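Local coordinates for N-acetyltransferase (Escherichia coli, PDB 6GTQ), which probably transfers an acetyl group from acetyl-CoA to an amino group of its substrate, at residues L7-L12 with G111-A116. The protein carries 1 engineered substitution. Numbering follows the deposited sequence.
Sequences LTIEIL and GATLVA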
loop_
_atom_site.group_PDB
_atom_site.type_symbol
_atom_site.label_atom_id
_atom_site.label_comp_id
_atom_site.label_asym_id
_atom_site.label_seq_id
_atom_site.Cartn_x
_atom_site.Cartn_y
_atom_site.Cartn_z
ATOM N N LEU A 7 4.674 -12.002 -14.620
ATOM C CA LEU A 7 4.801 -11.309 -13.335
ATOM C C LEU A 7 4.033 -11.931 -12.162
ATOM O O LEU A 7 2.936 -12.461 -12.354
ATOM C CB LEU A 7 4.397 -9.833 -13.483
ATOM C CG LEU A 7 5.326 -8.948 -14.313
ATOM C CD1 LEU A 7 4.540 -7.904 -15.055
ATOM C CD2 LEU A 7 6.393 -8.292 -13.445
ATOM N N THR A 8 4.613 -11.837 -10.937
ATOM C CA THR A 8 4.014 -12.296 -9.667
ATOM C C THR A 8 4.234 -11.276 -8.539
ATOM O O THR A 8 5.209 -10.527 -8.575
ATOM C CB THR A 8 4.550 -13.671 -9.209
ATOM O OG1 THR A 8 5.968 -13.626 -9.082
ATOM C CG2 THR A 8 4.119 -14.818 -10.108
ATOM N N ILE A 9 3.326 -11.258 -7.534
ATOM C CA ILE A 9 3.455 -10.421 -6.330
ATOM C C ILE A 9 3.680 -11.357 -5.153
ATOM O O ILE A 9 2.861 -12.241 -4.893
ATOM C CB ILE A 9 2.301 -9.420 -6.046
ATOM C CG1 ILE A 9 1.894 -8.626 -7.301
ATOM C CG2 ILE A 9 2.696 -8.479 -4.893
ATOM C CD1 ILE A 9 0.458 -8.087 -7.280
ATOM N N GLU A 10 4.804 -11.179 -4.464
ATOM C CA GLU A 10 5.175 -11.997 -3.319
ATOM C C GLU A 10 5.906 -11.165 -2.276
ATOM O O GLU A 10 6.523 -10.159 -2.614
ATOM C CB GLU A 10 6.034 -13.204 -3.764
ATOM C CG GLU A 10 7.345 -12.836 -4.453
ATOM C CD GLU A 10 8.298 -13.965 -4.797
ATOM O OE1 GLU A 10 9.501 -13.845 -4.466
ATOM O OE2 GLU A 10 7.849 -14.958 -5.415
ATOM N N ILE A 11 5.849 -11.594 -1.012
ATOM C CA ILE A 11 6.591 -10.963 0.079
ATOM C C ILE A 11 8.070 -11.306 -0.141
ATOM O O ILE A 11 8.371 -12.396 -0.637
ATOM C CB ILE A 11 6.056 -11.384 1.487
ATOM C CG1 ILE A 11 6.750 -10.578 2.612
ATOM C CG2 ILE A 11 6.104 -12.922 1.741
ATOM C CD1 ILE A 11 6.011 -10.496 3.878
ATOM N N LEU A 12 8.978 -10.370 0.180
ATOM C CA LEU A 12 10.421 -10.558 0.041
ATOM C C LEU A 12 10.834 -11.864 0.720
ATOM O O LEU A 12 10.415 -12.104 1.843
ATOM C CB LEU A 12 11.165 -9.352 0.651
ATOM C CG LEU A 12 12.640 -9.196 0.272
ATOM C CD1 LEU A 12 12.796 -8.448 -1.031
ATOM C CD2 LEU A 12 13.404 -8.477 1.348
ATOM N N GLY A 111 0.303 -0.359 -10.377
ATOM C CA GLY A 111 0.264 0.371 -9.113
ATOM C C GLY A 111 -0.999 0.055 -8.331
ATOM O O GLY A 111 -0.934 -0.266 -7.144
ATOM N N ALA A 112 -2.154 0.104 -9.021
ATOM C CA ALA A 112 -3.473 -0.220 -8.478
ATOM C C ALA A 112 -3.567 -1.706 -8.074
ATOM O O ALA A 112 -4.146 -2.002 -7.031
ATOM C CB ALA A 112 -4.556 0.133 -9.488
ATOM N N THR A 113 -2.969 -2.628 -8.869
ATOM C CA THR A 113 -2.953 -4.074 -8.578
ATOM C C THR A 113 -2.149 -4.354 -7.289
ATOM O O THR A 113 -2.529 -5.229 -6.508
ATOM C CB THR A 113 -2.495 -4.879 -9.810
ATOM O OG1 THR A 113 -3.327 -4.533 -10.918
ATOM C CG2 THR A 113 -2.564 -6.395 -9.597
ATOM N N LEU A 114 -1.072 -3.574 -7.054
ATOM C CA LEU A 114 -0.224 -3.671 -5.865
ATOM C C LEU A 114 -0.951 -3.183 -4.610
ATOM O O LEU A 114 -0.800 -3.788 -3.548
ATOM C CB LEU A 114 1.113 -2.941 -6.081
ATOM C CG LEU A 114 2.322 -3.851 -6.286
ATOM C CD1 LEU A 114 2.297 -4.511 -7.653
ATOM C CD2 LEU A 114 3.617 -3.089 -6.091
ATOM N N VAL A 115 -1.775 -2.124 -4.747
ATOM C CA VAL A 115 -2.608 -1.593 -3.655
ATOM C C VAL A 115 -3.683 -2.649 -3.285
ATOM O O VAL A 115 -3.903 -2.901 -2.108
ATOM C CB VAL A 115 -3.221 -0.206 -4.000
ATOM C CG1 VAL A 115 -4.161 0.283 -2.898
ATOM C CG2 VAL A 115 -2.129 0.826 -4.256
ATOM N N ALA A 116 -4.288 -3.304 -4.295
ATOM C CA ALA A 116 -5.291 -4.358 -4.101
ATOM C C ALA A 116 -4.678 -5.584 -3.389
ATOM O O ALA A 116 -5.350 -6.220 -2.571
ATOM C CB ALA A 116 -5.926 -4.751 -5.433
#
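I9 reaches across to T113 and L114, where the first strand of the GNAT fold meets helix 110-129. Strand 8-11 is the outermost strand on its side of the sheet within this chain. In GNAT enzymes the helix after the fourth strand starts at the loop that grips the acetyl-CoA pyrophosphate, and 110-129 probably corresponds to it. The CA atoms of I9 and L114 are 7.7 Å apart, so the gap is bridged by side chains. I9 uses its longer branch. CG1 lies beside the backbone N, and a nearly extended chi2 of 156° carries CD1 out to the helix. CG2 is turned the other way, anti to the backbone N. L114 answers with one methyl. Its CD1 lies 4.0 Å from I9 CD1 and 4.1 Å from I9 CG1, so it rests alongside the last bond of the isoleucine. Both residues also touch L52 of strand 48-53, and L114 continues inward onto L99 and I101. The contact is part of the apolar packing between helix 110-129 and the sheet. The chain of another protein packs an apolar side chain on I9 and T113, and one of its basic side chains makes a weak hydrogen bond to T113 OG1. T113 divides its two branches. OG1 sits beside its own backbone N (chi1 -55°) and hydrogen-bonds to G109 O, just before the helix. The methyl branch is left to meet the strand, with T113 CG2 4.2 Å from I9 CD1.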